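Local coordinates for transketolase (Campylobacter jejuni, PDB 3L84), which belongs to the transketolase family of thiamine diphosphate-dependent enzymes, which are built from three alpha/beta domains and work as dimers, at residues Gln4-Gln9 and Leu42-Lys47; Arg60-Gly65 and Ile146-Gly151; Val537-Glu542 and Phe620-Leu625; Lys598-Glu603 and Val626-Ser631. All blocks are in the same frame, centred on the assembly; numbering follows the deposited sequence.

Contact 1 (Gln4-Gln9 and Leu42-Lys47); sequences QILQEQ and LSYHLK. With GOL (glycerol), chain B.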
loop_
_atom_site.group_PDB
_atom_site.type_symbol
_atom_site.label_atom_id
_atom_site.label_comp_id
_atom_site.label_asym_id
_atom_site.label_seq_id
_atom_site.Cartn_x
_atom_site.Cartn_y
_atom_site.Cartn_z
ATOM N N GLN A 4 22.975 35.283 -19.743
ATOM C CA GLN A 4 23.642 34.660 -20.860
ATOM C C GLN A 4 24.236 33.316 -20.467
ATOM O O GLN A 4 24.021 32.289 -21.150
ATOM C CB GLN A 4 24.706 35.598 -21.431
ATOM C CG GLN A 4 24.111 36.835 -22.095
ATOM C CD GLN A 4 23.533 37.866 -21.099
ATOM O OE1 GLN A 4 24.224 38.323 -20.179
ATOM N NE2 GLN A 4 22.263 38.224 -21.287
ATOM N N ILE A 5 24.956 33.279 -19.353
ATOM C CA ILE A 5 25.562 32.023 -18.916
ATOM C C ILE A 5 24.469 31.060 -18.468
ATOM O O ILE A 5 24.533 29.862 -18.777
ATOM C CB ILE A 5 26.647 32.167 -17.808
ATOM C CG1 ILE A 5 27.293 30.809 -17.477
ATOM C CG2 ILE A 5 26.096 32.697 -16.541
ATOM C CD1 ILE A 5 28.094 30.187 -18.612
ATOM N N LEU A 6 23.430 31.551 -17.780
ATOM C CA LEU A 6 22.371 30.657 -17.306
ATOM C C LEU A 6 21.620 30.005 -18.462
ATOM O O LEU A 6 21.278 28.830 -18.397
ATOM C CB LEU A 6 21.381 31.379 -16.389
ATOM C CG LEU A 6 21.832 31.469 -14.926
ATOM C CD1 LEU A 6 21.798 30.082 -14.286
ATOM C CD2 LEU A 6 23.209 32.079 -14.787
ATOM N N GLN A 7 21.366 30.761 -19.518
ATOM C CA GLN A 7 20.688 30.206 -20.676
ATOM C C GLN A 7 21.525 29.100 -21.325
ATOM O O GLN A 7 21.012 28.032 -21.660
ATOM C CB GLN A 7 20.437 31.299 -21.697
ATOM C CG GLN A 7 19.694 30.823 -22.889
ATOM C CD GLN A 7 19.480 31.951 -23.887
ATOM O OE1 GLN A 7 19.671 31.770 -25.100
ATOM N NE2 GLN A 7 19.103 33.133 -23.379
ATOM N N GLU A 8 22.823 29.343 -21.465
ATOM C CA GLU A 8 23.691 28.328 -22.023
ATOM C C GLU A 8 23.737 27.086 -21.140
ATOM O O GLU A 8 23.654 25.958 -21.617
ATOM C CB GLU A 8 25.097 28.863 -22.277
ATOM C CG GLU A 8 25.917 27.900 -23.158
ATOM C CD GLU A 8 27.394 28.226 -23.260
ATOM O OE1 GLU A 8 28.133 27.880 -22.306
ATOM O OE2 GLU A 8 27.822 28.776 -24.304
ATOM N N GLN A 9 23.844 27.285 -19.819
ATOM C CA GLN A 9 23.843 26.167 -18.867
ATOM C C GLN A 9 22.555 25.371 -18.958
ATOM O O GLN A 9 22.576 24.129 -19.007
ATOM C CB GLN A 9 24.094 26.681 -17.442
ATOM C CG GLN A 9 25.533 27.048 -17.202
ATOM C CD GLN A 9 25.741 27.484 -15.763
ATOM O OE1 GLN A 9 25.389 28.610 -15.394
ATOM N NE2 GLN A 9 26.233 26.571 -14.932
ATOM N N LEU A 42 19.493 26.605 -9.473
ATOM C CA LEU A 42 19.726 25.856 -8.243
ATOM C C LEU A 42 21.184 25.444 -8.105
ATOM O O LEU A 42 21.691 25.379 -6.987
ATOM C CB LEU A 42 18.798 24.620 -8.185
ATOM C CG LEU A 42 18.852 23.809 -6.905
ATOM C CD1 LEU A 42 18.518 24.602 -5.650
ATOM C CD2 LEU A 42 17.887 22.628 -7.024
ATOM N N SER A 43 21.879 25.171 -9.206
ATOM C CA SER A 43 23.294 24.801 -9.135
ATOM C C SER A 43 24.167 25.850 -8.420
ATOM O O SER A 43 25.217 25.504 -7.870
ATOM C CB SER A 43 23.878 24.505 -10.521
ATOM O OG SER A 43 24.086 25.685 -11.279
ATOM N N TYR A 44 23.750 27.113 -8.421
ATOM C CA TYR A 44 24.485 28.187 -7.740
ATOM C C TYR A 44 24.211 28.225 -6.256
ATOM O O TYR A 44 24.936 28.881 -5.522
ATOM C CB TYR A 44 24.122 29.546 -8.360
ATOM C CG TYR A 44 24.687 29.741 -9.739
ATOM C CD1 TYR A 44 25.889 30.428 -9.919
ATOM C CD2 TYR A 44 24.065 29.193 -10.855
ATOM C CE1 TYR A 44 26.429 30.584 -11.162
ATOM C CE2 TYR A 44 24.613 29.349 -12.122
ATOM C CZ TYR A 44 25.796 30.055 -12.270
ATOM O OH TYR A 44 26.349 30.227 -13.513
ATOM N N HIS A 45 23.125 27.583 -5.824
ATOM C CA HIS A 45 22.751 27.568 -4.413
ATOM C C HIS A 45 23.160 26.279 -3.693
ATOM O O HIS A 45 23.408 26.300 -2.489
ATOM C CB HIS A 45 21.233 27.735 -4.287
ATOM C CG HIS A 45 20.752 29.084 -4.700
ATOM N ND1 HIS A 45 20.552 30.103 -3.798
ATOM C CD2 HIS A 45 20.461 29.584 -5.917
ATOM C CE1 HIS A 45 20.140 31.178 -4.455
ATOM N NE2 HIS A 45 20.093 30.897 -5.747
ATOM N N LEU A 46 23.197 25.173 -4.411
ATOM C CA LEU A 46 23.431 23.866 -3.819
ATOM C C LEU A 46 24.844 23.782 -3.281
ATOM O O LEU A 46 25.822 24.110 -3.988
ATOM C CB LEU A 46 23.226 22.791 -4.892
ATOM C CG LEU A 46 23.076 21.356 -4.428
ATOM C CD1 LEU A 46 21.719 21.206 -3.730
ATOM C CD2 LEU A 46 23.208 20.384 -5.574
ATOM N N LYS A 47 24.958 23.352 -2.026
ATOM C CA LYS A 47 26.238 23.159 -1.379
ATOM C C LYS A 47 26.514 21.654 -1.350
ATOM O O LYS A 47 25.739 20.868 -0.767
ATOM C CB LYS A 47 26.155 23.725 0.023
ATOM C CG LYS A 47 27.434 23.695 0.810
ATOM C CD LYS A 47 27.147 23.968 2.285
ATOM C CE LYS A 47 26.402 22.820 2.933
ATOM N NZ LYS A 47 26.531 22.852 4.365
HETATM C C1 GOL B . 27.387 26.882 -11.125
HETATM O O1 GOL B . 26.644 26.211 -12.121
HETATM C C2 GOL B . 27.943 25.932 -10.058
HETATM O O2 GOL B . 28.703 24.889 -10.645
HETATM C C3 GOL B . 28.829 26.685 -9.073
HETATM O O3 GOL B . 28.117 27.797 -8.543
#

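Contact 2 (Arg60-Gly65 and Ile146-Gly151); sequences RLVFSG and IYCLCG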
loop_
_atom_site.group_PDB
_atom_site.type_symbol
_atom_site.label_atom_id
_atom_site.label_comp_id
_atom_site.label_asym_id
_atom_site.label_seq_id
_atom_site.Cartn_x
_atom_site.Cartn_y
_atom_site.Cartn_z
ATOM N N ARG A 60 20.990 18.057 0.510
ATOM C CA ARG A 60 20.446 16.815 -0.047
ATOM C C ARG A 60 19.460 17.205 -1.162
ATOM O O ARG A 60 18.472 17.875 -0.900
ATOM C CB ARG A 60 19.735 15.939 1.008
ATOM C CG ARG A 60 20.475 15.613 2.333
ATOM C CD ARG A 60 21.718 14.862 2.063
ATOM N NE ARG A 60 22.259 14.103 3.215
ATOM C CZ ARG A 60 23.032 14.599 4.188
ATOM N NH1 ARG A 60 23.309 15.895 4.242
ATOM N NH2 ARG A 60 23.581 13.800 5.108
ATOM N N LEU A 61 19.695 16.744 -2.386
ATOM C CA LEU A 61 18.857 16.976 -3.535
ATOM C C LEU A 61 18.108 15.696 -3.841
ATOM O O LEU A 61 18.727 14.645 -3.964
ATOM C CB LEU A 61 19.708 17.371 -4.725
ATOM C CG LEU A 61 19.039 17.566 -6.079
ATOM C CD1 LEU A 61 18.025 18.666 -5.983
ATOM C CD2 LEU A 61 20.120 17.822 -7.163
ATOM N N VAL A 62 16.791 15.768 -3.941
ATOM C CA VAL A 62 15.936 14.622 -4.270
ATOM C C VAL A 62 15.052 14.926 -5.488
ATOM O O VAL A 62 14.246 15.865 -5.454
ATOM C CB VAL A 62 15.014 14.248 -3.119
ATOM C CG1 VAL A 62 14.093 13.043 -3.488
ATOM C CG2 VAL A 62 15.809 13.930 -1.826
ATOM N N PHE A 63 15.163 14.124 -6.531
ATOM C CA PHE A 63 14.230 14.151 -7.676
ATOM C C PHE A 63 13.100 13.182 -7.365
ATOM O O PHE A 63 13.262 11.994 -7.584
ATOM C CB PHE A 63 14.921 13.702 -8.968
ATOM C CG PHE A 63 15.718 14.752 -9.678
ATOM C CD1 PHE A 63 16.688 15.487 -9.042
ATOM C CD2 PHE A 63 15.571 14.925 -11.063
ATOM C CE1 PHE A 63 17.441 16.474 -9.753
ATOM C CE2 PHE A 63 16.320 15.863 -11.751
ATOM C CZ PHE A 63 17.249 16.632 -11.085
ATOM N N SER A 64 11.951 13.632 -6.882
ATOM C CA SER A 64 10.874 12.712 -6.586
ATOM C C SER A 64 10.315 12.060 -7.843
ATOM O O SER A 64 9.955 10.889 -7.829
ATOM C CB SER A 64 9.782 13.414 -5.781
ATOM O OG SER A 64 8.829 12.450 -5.327
ATOM N N GLY A 65 10.288 12.818 -8.926
ATOM C CA GLY A 65 9.921 12.285 -10.218
ATOM C C GLY A 65 11.165 11.646 -10.800
ATOM O O GLY A 65 11.905 12.285 -11.560
ATOM N N ILE A 146 17.468 20.738 2.271
ATOM C CA ILE A 146 16.936 19.583 1.547
ATOM C C ILE A 146 16.060 20.136 0.454
ATOM O O ILE A 146 15.085 20.861 0.742
ATOM C CB ILE A 146 16.125 18.645 2.437
ATOM C CG1 ILE A 146 16.977 18.080 3.601
ATOM C CG2 ILE A 146 15.549 17.508 1.579
ATOM C CD1 ILE A 146 17.267 18.962 4.788
ATOM N N TYR A 147 16.462 19.933 -0.792
ATOM C CA TYR A 147 15.736 20.384 -1.984
ATOM C C TYR A 147 15.086 19.194 -2.642
ATOM O O TYR A 147 15.732 18.181 -2.913
ATOM C CB TYR A 147 16.692 21.031 -2.996
ATOM C CG TYR A 147 17.342 22.302 -2.534
ATOM C CD1 TYR A 147 16.664 23.516 -2.572
ATOM C CD2 TYR A 147 18.658 22.312 -2.071
ATOM C CE1 TYR A 147 17.290 24.693 -2.190
ATOM C CE2 TYR A 147 19.276 23.476 -1.651
ATOM C CZ TYR A 147 18.581 24.676 -1.694
ATOM O OH TYR A 147 19.143 25.894 -1.299
ATOM N N CYS A 148 13.791 19.287 -2.914
ATOM C CA CYS A 148 13.102 18.221 -3.607
ATOM C C CYS A 148 12.392 18.768 -4.813
ATOM O O CYS A 148 11.651 19.758 -4.675
ATOM C CB CYS A 148 12.065 17.604 -2.676
ATOM S SG CYS A 148 11.094 16.273 -3.360
ATOM N N LEU A 149 12.604 18.161 -5.975
ATOM C CA LEU A 149 11.826 18.510 -7.171
ATOM C C LEU A 149 10.726 17.499 -7.337
ATOM O O LEU A 149 10.972 16.305 -7.297
ATOM C CB LEU A 149 12.694 18.507 -8.431
ATOM C CG LEU A 149 13.610 19.691 -8.712
ATOM C CD1 LEU A 149 14.516 20.028 -7.515
ATOM C CD2 LEU A 149 14.432 19.378 -9.982
ATOM N N CYS A 150 9.502 17.971 -7.498
ATOM C CA CYS A 150 8.343 17.081 -7.643
ATOM C C CYS A 150 7.411 17.579 -8.727
ATOM O O CYS A 150 7.569 18.684 -9.216
ATOM C CB CYS A 150 7.624 16.916 -6.288
ATOM S SG CYS A 150 6.628 18.348 -5.821
ATOM N N GLY A 151 6.462 16.735 -9.086
ATOM C CA GLY A 151 5.479 17.038 -10.089
ATOM C C GLY A 151 4.077 16.714 -9.656
ATOM O O GLY A 151 3.826 16.320 -8.502
HETATM O O HOH W 1 11.851 15.082 -9.934
#

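Contact 3 (Val537-Glu542 and Phe620-Leu625); sequences VWLCLE and FSVSKL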
loop_
_atom_site.group_PDB
_atom_site.type_symbol
_atom_site.label_atom_id
_atom_site.label_comp_id
_atom_site.label_asym_id
_atom_site.label_seq_id
_atom_site.Cartn_x
_atom_site.Cartn_y
_atom_site.Cartn_z
ATOM N N VAL A 537 5.200 -23.076 16.632
ATOM C CA VAL A 537 6.252 -24.042 16.976
ATOM C C VAL A 537 5.844 -24.921 18.152
ATOM O O VAL A 537 6.031 -26.127 18.149
ATOM C CB VAL A 537 7.617 -23.324 17.241
ATOM C CG1 VAL A 537 8.675 -24.320 17.776
ATOM C CG2 VAL A 537 8.124 -22.686 15.974
ATOM N N TRP A 538 5.246 -24.325 19.168
ATOM C CA TRP A 538 4.852 -25.084 20.333
ATOM C C TRP A 538 3.796 -26.133 19.971
ATOM O O TRP A 538 3.841 -27.274 20.449
ATOM C CB TRP A 538 4.310 -24.105 21.382
ATOM C CG TRP A 538 4.156 -24.740 22.676
ATOM C CD1 TRP A 538 2.983 -25.044 23.302
ATOM C CD2 TRP A 538 5.218 -25.174 23.551
ATOM N NE1 TRP A 538 3.246 -25.641 24.520
ATOM C CE2 TRP A 538 4.609 -25.725 24.692
ATOM C CE3 TRP A 538 6.623 -25.149 23.469
ATOM C CZ2 TRP A 538 5.360 -26.245 25.755
ATOM C CZ3 TRP A 538 7.368 -25.650 24.518
ATOM C CH2 TRP A 538 6.735 -26.198 25.645
ATOM N N LEU A 539 2.853 -25.772 19.098
ATOM C CA LEU A 539 1.855 -26.742 18.629
ATOM C C LEU A 539 2.553 -27.951 18.009
ATOM O O LEU A 539 2.134 -29.104 18.208
ATOM C CB LEU A 539 0.906 -26.055 17.609
ATOM C CG LEU A 539 -0.003 -26.992 16.841
ATOM C CD1 LEU A 539 -1.003 -27.716 17.714
ATOM C CD2 LEU A 539 -0.751 -26.187 15.763
ATOM N N CYS A 540 3.594 -27.695 17.228
ATOM C CA CYS A 540 4.346 -28.783 16.606
ATOM C C CYS A 540 5.139 -29.598 17.623
ATOM O O CYS A 540 5.198 -30.814 17.506
ATOM C CB CYS A 540 5.264 -28.264 15.528
ATOM S SG CYS A 540 4.357 -27.663 14.082
ATOM N N LEU A 541 5.729 -28.969 18.635
ATOM C CA LEU A 541 6.414 -29.734 19.672
ATOM C C LEU A 541 5.417 -30.671 20.390
ATOM O O LEU A 541 5.709 -31.860 20.630
ATOM C CB LEU A 541 7.125 -28.810 20.675
ATOM C CG LEU A 541 8.348 -28.129 20.121
ATOM C CD1 LEU A 541 8.734 -26.944 21.046
ATOM C CD2 LEU A 541 9.532 -29.093 19.927
ATOM N N GLU A 542 4.263 -30.126 20.781
ATOM C CA GLU A 542 3.244 -30.902 21.467
ATOM C C GLU A 542 2.709 -32.000 20.579
ATOM O O GLU A 542 2.469 -33.122 21.043
ATOM C CB GLU A 542 2.100 -30.007 21.957
ATOM C CG GLU A 542 2.537 -28.944 23.010
ATOM C CD GLU A 542 2.608 -29.467 24.428
ATOM O OE1 GLU A 542 1.546 -29.654 25.047
ATOM O OE2 GLU A 542 3.737 -29.653 24.929
ATOM N N PHE A 620 -5.881 -25.201 14.720
ATOM C CA PHE A 620 -4.588 -25.171 15.437
ATOM C C PHE A 620 -4.720 -25.755 16.812
ATOM O O PHE A 620 -4.787 -25.054 17.812
ATOM C CB PHE A 620 -3.972 -23.764 15.396
ATOM C CG PHE A 620 -3.636 -23.338 13.997
ATOM C CD1 PHE A 620 -2.440 -23.740 13.416
ATOM C CD2 PHE A 620 -4.527 -22.622 13.230
ATOM C CE1 PHE A 620 -2.153 -23.421 12.104
ATOM C CE2 PHE A 620 -4.244 -22.317 11.918
ATOM C CZ PHE A 620 -3.052 -22.725 11.340
ATOM N N SER A 621 -4.848 -27.080 16.826
ATOM C CA SER A 621 -4.865 -27.881 18.061
ATOM C C SER A 621 -4.055 -29.133 17.815
ATOM O O SER A 621 -3.917 -29.580 16.676
ATOM C CB SER A 621 -6.283 -28.279 18.484
ATOM O OG SER A 621 -6.776 -29.303 17.630
ATOM N N VAL A 622 -3.564 -29.723 18.891
ATOM C CA VAL A 622 -2.796 -30.952 18.771
ATOM C C VAL A 622 -3.650 -32.046 18.112
ATOM O O VAL A 622 -3.199 -32.765 17.206
ATOM C CB VAL A 622 -2.255 -31.409 20.148
ATOM C CG1 VAL A 622 -1.665 -32.853 20.078
ATOM C CG2 VAL A 622 -1.223 -30.410 20.616
ATOM N N SER A 623 -4.875 -32.241 18.576
ATOM C CA SER A 623 -5.685 -33.339 18.056
ATOM C C SER A 623 -5.909 -33.185 16.547
ATOM O O SER A 623 -5.810 -34.163 15.806
ATOM C CB SER A 623 -7.025 -33.419 18.780
ATOM O OG SER A 623 -6.847 -33.821 20.130
ATOM N N LYS A 624 -6.203 -31.968 16.100
ATOM C CA LYS A 624 -6.490 -31.769 14.677
ATOM C C LYS A 624 -5.235 -31.921 13.828
ATOM O O LYS A 624 -5.269 -32.474 12.730
ATOM C CB LYS A 624 -7.164 -30.434 14.427
ATOM C CG LYS A 624 -8.584 -30.379 14.992
ATOM C CD LYS A 624 -9.220 -29.046 14.782
ATOM C CE LYS A 624 -10.687 -28.969 15.179
ATOM N NZ LYS A 624 -11.263 -27.604 14.950
ATOM N N LEU A 625 -4.107 -31.390 14.318
ATOM C CA LEU A 625 -2.888 -31.495 13.554
ATOM C C LEU A 625 -2.407 -32.938 13.470
ATOM O O LEU A 625 -2.025 -33.410 12.415
ATOM C CB LEU A 625 -1.800 -30.565 14.112
ATOM C CG LEU A 625 -0.455 -30.662 13.424
ATOM C CD1 LEU A 625 -0.539 -30.368 11.930
ATOM C CD2 LEU A 625 0.544 -29.689 14.088
#

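Contact 4 (Lys598-Glu603 and Val626-Ser631); sequences KVYGIE and VNFILS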
loop_
_atom_site.group_PDB
_atom_site.type_symbol
_atom_site.label_atom_id
_atom_site.label_comp_id
_atom_site.label_asym_id
_atom_site.label_seq_id
_atom_site.Cartn_x
_atom_site.Cartn_y
_atom_site.Cartn_z
ATOM N N LYS A 598 3.485 -31.309 2.782
ATOM C CA LYS A 598 2.143 -30.875 3.119
ATOM C C LYS A 598 2.234 -29.562 3.882
ATOM O O LYS A 598 3.193 -29.361 4.608
ATOM C CB LYS A 598 1.413 -31.893 4.005
ATOM C CG LYS A 598 1.198 -33.271 3.381
ATOM C CD LYS A 598 0.426 -34.175 4.322
ATOM C CE LYS A 598 0.209 -35.498 3.675
ATOM N NZ LYS A 598 -0.607 -36.359 4.621
ATOM N N VAL A 599 1.223 -28.707 3.753
ATOM C CA VAL A 599 1.166 -27.452 4.457
ATOM C C VAL A 599 -0.175 -27.324 5.155
ATOM O O VAL A 599 -1.211 -27.480 4.514
ATOM C CB VAL A 599 1.400 -26.270 3.507
ATOM C CG1 VAL A 599 1.209 -24.928 4.200
ATOM C CG2 VAL A 599 2.780 -26.365 2.856
ATOM N N TYR A 600 -0.118 -27.064 6.461
ATOM C CA TYR A 600 -1.242 -26.898 7.346
ATOM C C TYR A 600 -1.292 -25.435 7.747
ATOM O O TYR A 600 -0.609 -25.003 8.654
ATOM C CB TYR A 600 -1.059 -27.786 8.575
ATOM C CG TYR A 600 -2.279 -28.014 9.433
ATOM C CD1 TYR A 600 -3.196 -28.985 9.112
ATOM C CD2 TYR A 600 -2.506 -27.264 10.571
ATOM C CE1 TYR A 600 -4.289 -29.231 9.900
ATOM C CE2 TYR A 600 -3.600 -27.511 11.359
ATOM C CZ TYR A 600 -4.480 -28.500 11.016
ATOM O OH TYR A 600 -5.601 -28.795 11.775
ATOM N N GLY A 601 -2.107 -24.686 6.999
ATOM C CA GLY A 601 -2.174 -23.247 7.130
ATOM C C GLY A 601 -3.597 -22.765 7.188
ATOM O O GLY A 601 -4.510 -23.495 7.607
ATOM N N ILE A 602 -3.805 -21.532 6.722
ATOM C CA ILE A 602 -5.120 -20.925 6.652
ATOM C C ILE A 602 -5.330 -20.461 5.214
ATOM O O ILE A 602 -4.491 -19.693 4.712
ATOM C CB ILE A 602 -5.228 -19.742 7.635
ATOM C CG1 ILE A 602 -4.867 -20.138 9.044
ATOM C CG2 ILE A 602 -6.637 -19.096 7.548
ATOM C CD1 ILE A 602 -4.754 -18.922 9.980
ATOM N N GLU A 603 -6.432 -20.819 4.624
ATOM C CA GLU A 603 -6.700 -20.500 3.200
ATOM C C GLU A 603 -7.753 -19.421 3.034
ATOM O O GLU A 603 -7.962 -18.945 1.905
ATOM C CB GLU A 603 -7.085 -21.761 2.455
ATOM C CG GLU A 603 -5.946 -22.740 2.352
ATOM C CD GLU A 603 -6.333 -23.956 1.553
ATOM O OE1 GLU A 603 -6.016 -23.994 0.336
ATOM O OE2 GLU A 603 -6.996 -24.862 2.131
ATOM N N VAL A 626 -2.470 -33.653 14.574
ATOM C CA VAL A 626 -2.109 -35.071 14.544
ATOM C C VAL A 626 -3.002 -35.873 13.605
ATOM O O VAL A 626 -2.522 -36.710 12.865
ATOM C CB VAL A 626 -2.136 -35.662 15.953
ATOM C CG1 VAL A 626 -2.087 -37.220 15.936
ATOM C CG2 VAL A 626 -0.989 -35.098 16.797
ATOM N N ASN A 627 -4.300 -35.608 13.628
ATOM C CA ASN A 627 -5.213 -36.270 12.675
ATOM C C ASN A 627 -4.862 -35.986 11.223
ATOM O O ASN A 627 -4.905 -36.893 10.387
ATOM C CB ASN A 627 -6.669 -35.936 13.010
ATOM C CG ASN A 627 -7.163 -36.696 14.210
ATOM O OD1 ASN A 627 -6.565 -37.691 14.633
ATOM N ND2 ASN A 627 -8.263 -36.216 14.789
ATOM N N PHE A 628 -4.483 -34.744 10.924
ATOM C CA PHE A 628 -4.042 -34.372 9.598
ATOM C C PHE A 628 -2.758 -35.132 9.203
ATOM O O PHE A 628 -2.663 -35.693 8.099
ATOM C CB PHE A 628 -3.816 -32.866 9.577
ATOM C CG PHE A 628 -3.273 -32.346 8.277
ATOM C CD1 PHE A 628 -4.123 -32.045 7.206
ATOM C CD2 PHE A 628 -1.920 -32.144 8.115
ATOM C CE1 PHE A 628 -3.614 -31.568 6.011
ATOM C CE2 PHE A 628 -1.408 -31.631 6.936
ATOM C CZ PHE A 628 -2.246 -31.348 5.867
ATOM N N ILE A 629 -1.777 -35.171 10.106
ATOM C CA ILE A 629 -0.496 -35.833 9.821
ATOM C C ILE A 629 -0.702 -37.336 9.591
ATOM O O ILE A 629 -0.031 -37.927 8.749
ATOM C CB ILE A 629 0.495 -35.551 10.945
ATOM C CG1 ILE A 629 0.853 -34.049 10.938
ATOM C CG2 ILE A 629 1.760 -36.427 10.835
ATOM C CD1 ILE A 629 1.706 -33.588 12.088
ATOM N N LEU A 630 -1.634 -37.934 10.326
ATOM C CA LEU A 630 -1.943 -39.380 10.221
ATOM C C LEU A 630 -2.974 -39.671 9.146
ATOM O O LEU A 630 -3.450 -40.807 9.017
ATOM C CB LEU A 630 -2.364 -39.922 11.581
ATOM C CG LEU A 630 -1.263 -39.854 12.651
ATOM C CD1 LEU A 630 -1.700 -40.434 14.007
ATOM C CD2 LEU A 630 0.057 -40.570 12.206
ATOM N N SER A 631 -3.266 -38.651 8.344
ATOM C CA SER A 631 -4.189 -38.717 7.195
ATOM C C SER A 631 -5.475 -39.471 7.530
ATOM O O SER A 631 -5.907 -40.357 6.787
ATOM C CB SER A 631 -3.485 -39.263 5.934
ATOM O OG SER A 631 -2.848 -40.545 6.144
HETATM O O HOH W 2 -3.085 -35.425 5.489
HETATM O O HOH W 3 1.242 -36.652 6.696
#

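Contact 1 (Gln4-Gln9 and Leu42-Lys47)
With CG set opposite the carbonyl carbon (chi1 -75°) and the chain extended beyond it, Gln9 reaches off its helix toward Tyr44, whose own chi1 of -71° sends the phenol back from the opposite direction. The hydroxyl donates to the amide oxygen, Tyr44 OH to Gln9 OE1 at 2.7 Å. This oxygen lies at the ring edge, near the ring plane, while the amide and ring planes stand 80° apart. The donor sits tilted from the plane of the carbonyl. Leu6 packs next to this bond, its CD1, in the conformer described, 3.6 Å from Tyr44 CE2 in an oblique approach, and Ile5 brings CG2 to 3.9 Å from Tyr44 OH.

In the thiamine diphosphate-binding domain, these groups join the first helix, 3-24, to the turn that follows helix 30-42 and leads toward the edge strand 60-63. Leu42 O accepts from both His45 N and Leu46 N in that turn. A glycerol, probably from the crystallisation liquor, extends the link: Gln9 NE2 donates to glycerol O1 at 2.9 Å, and the same O1 donates to Ser43 OG at 2.7 Å. Its C1 lies 3.6 Å above the plane of the Tyr44 ring, over the centre of one face. Arg289 of helix 284-291 hydrogen-bonds both Tyr44 OH, through NH1, and the glycerol, through its backbone O.

Contact 2 (Arg60-Gly65 and Ile146-Gly151)
Val62 is held by strand 146-151 through both its N and its O: the N donates to Tyr147 O at 2.8 Å, and the O accepts from Leu149 N at 2.9 Å. Tyr147 N to Arg60 O and Ser64 N to Leu149 O continue the parallel pairing, and the strand axes lie 4.7 Å apart, 11° from parallel. These four backbone bonds are the tight part of the contact. On the face carrying Leu61, Phe63, Tyr147 and Leu149, Leu149 runs beside Phe63 and, in the conformer described, lays CD2 over one ring face toward the rim, 4.2 Å from the Phe63 ring centroid, while its other methyl, CD1, meets Leu61 CD1 at 4.1 Å. Helix 30-42 packs against this face. On the other face Val62 CG1 and Cys148 SG are 4.4 Å apart, and helix 118-137 buries them.

Beyond Ser64 direct pairing stops, and a water bridges the segments, accepting from Gly65 N and donating to Leu149 O at 3.0 Å. Ser64 OG turns to Asp154, whose carboxylate also accepts from Gly151 N at the N-cap of the next helix. Strand 60-63 forms one edge of the five-stranded parallel sheet, flanked by helices, of the thiamine diphosphate-binding fold.

Contact 3 (Val537-Glu542 and Phe620-Leu625)
Leu539 divides its two methyls between neighbouring parts of segment 620-625. CD1 presses on the peptide that starts the second helix, 3.4 Å from Ser621 C, and lies 4.0 Å from Val622 CG2. CD2 comes to the edge of the Phe620 ring, near its plane, 3.8 Å from Phe620 CD1; the two side chains cross at about a right angle. Between these branches, Leu539 CG meets Leu625 CD2 at 3.9 Å. Leu539 CG stands opposite its own backbone N (chi1 169°), a setting that directs the fork toward segment 620-625. Cys540 SG adds a lighter touch on Leu625 CD2. On the far flank Glu542 contributes only its CB, 3.6 Å from Val622 CG2, because the chain bends at chi2 (-83°) and takes the carboxylate away.

In the next layer, Ser621 is the N-cap of helix 622-629: its OG accepts from Lys624 N at 3.1 Å, fixing the turn on which Leu539 rests. Val584 of strand 580-584 touches Leu539, Cys540, Phe620 and Leu625 alike and floors the cluster. Ser543 and Glu546, further along the first helix, continue the packing against Val622. The result is apolar helix-to-helix packing over a mixed beta sheet, as in the layered alpha/beta fold of the C-terminal transketolase domain.

Contact 4 (Lys598-Glu603 and Val626-Ser631)
Tyr600 turns a ring edge to the face of Phe628 in an edge-to-face pair, with centroids 4.8 Å apart and planes inclined at 60°. Tyr600 CD1 does the touching, off-centre toward the rim and 3.5 Å from Phe628 CG. Both residues hold CG opposite the backbone N (chi1 -165° for Tyr600 and 177° for Phe628), which sends each ring across to the other segment, and their side chains slide past each other in opposite directions. Tyr600 OH passes beyond the pair to the backbone O of Gly619.

The two rings join edge strand 598-600 of the C-terminal domain's mixed sheet to helix 622-629, the last helix of the chain. Lys598, like Tyr600, runs opposite to Phe628, its CB 4.1 Å from Phe628 CE2. Its extended chain brings NZ above the ring, 5.6 Å from the Phe628 centroid, at most a weak cation-pi attraction.

Water carries the firmer link between lysine and helix. Lys598 NZ donates to two waters, one of which donates to Phe628 O at 2.7 Å and the other to Ile629 O. The first water also lies over the Phe628 face opposite Tyr600. Here the helix closes in a Schellman motif, with Lys632 N bonded to Asn627 O, Ser631 N to Phe628 O at 3.0 Å, and Ser631 at positive phi.

The four contacts form two pairs at opposite ends of the chain. Contacts 1 and 2, with centres about 17 Å apart, lie in the thiamine diphosphate-binding domain and touch where Leu42 and Leu46 pack on Tyr147 of the parallel sheet. Contacts 3 and 4, about 10 Å apart between centres, share helix 622-629 in the C-terminal domain; their segments alternate along the sequence, and Leu625 packs on Tyr600. Contact 1 closes before contact 2 opens, and both precede the other pair. Between contacts 2 and 4 the nearest atoms are about 36 Å apart, so the two pairs lie in separate domains and do not touch.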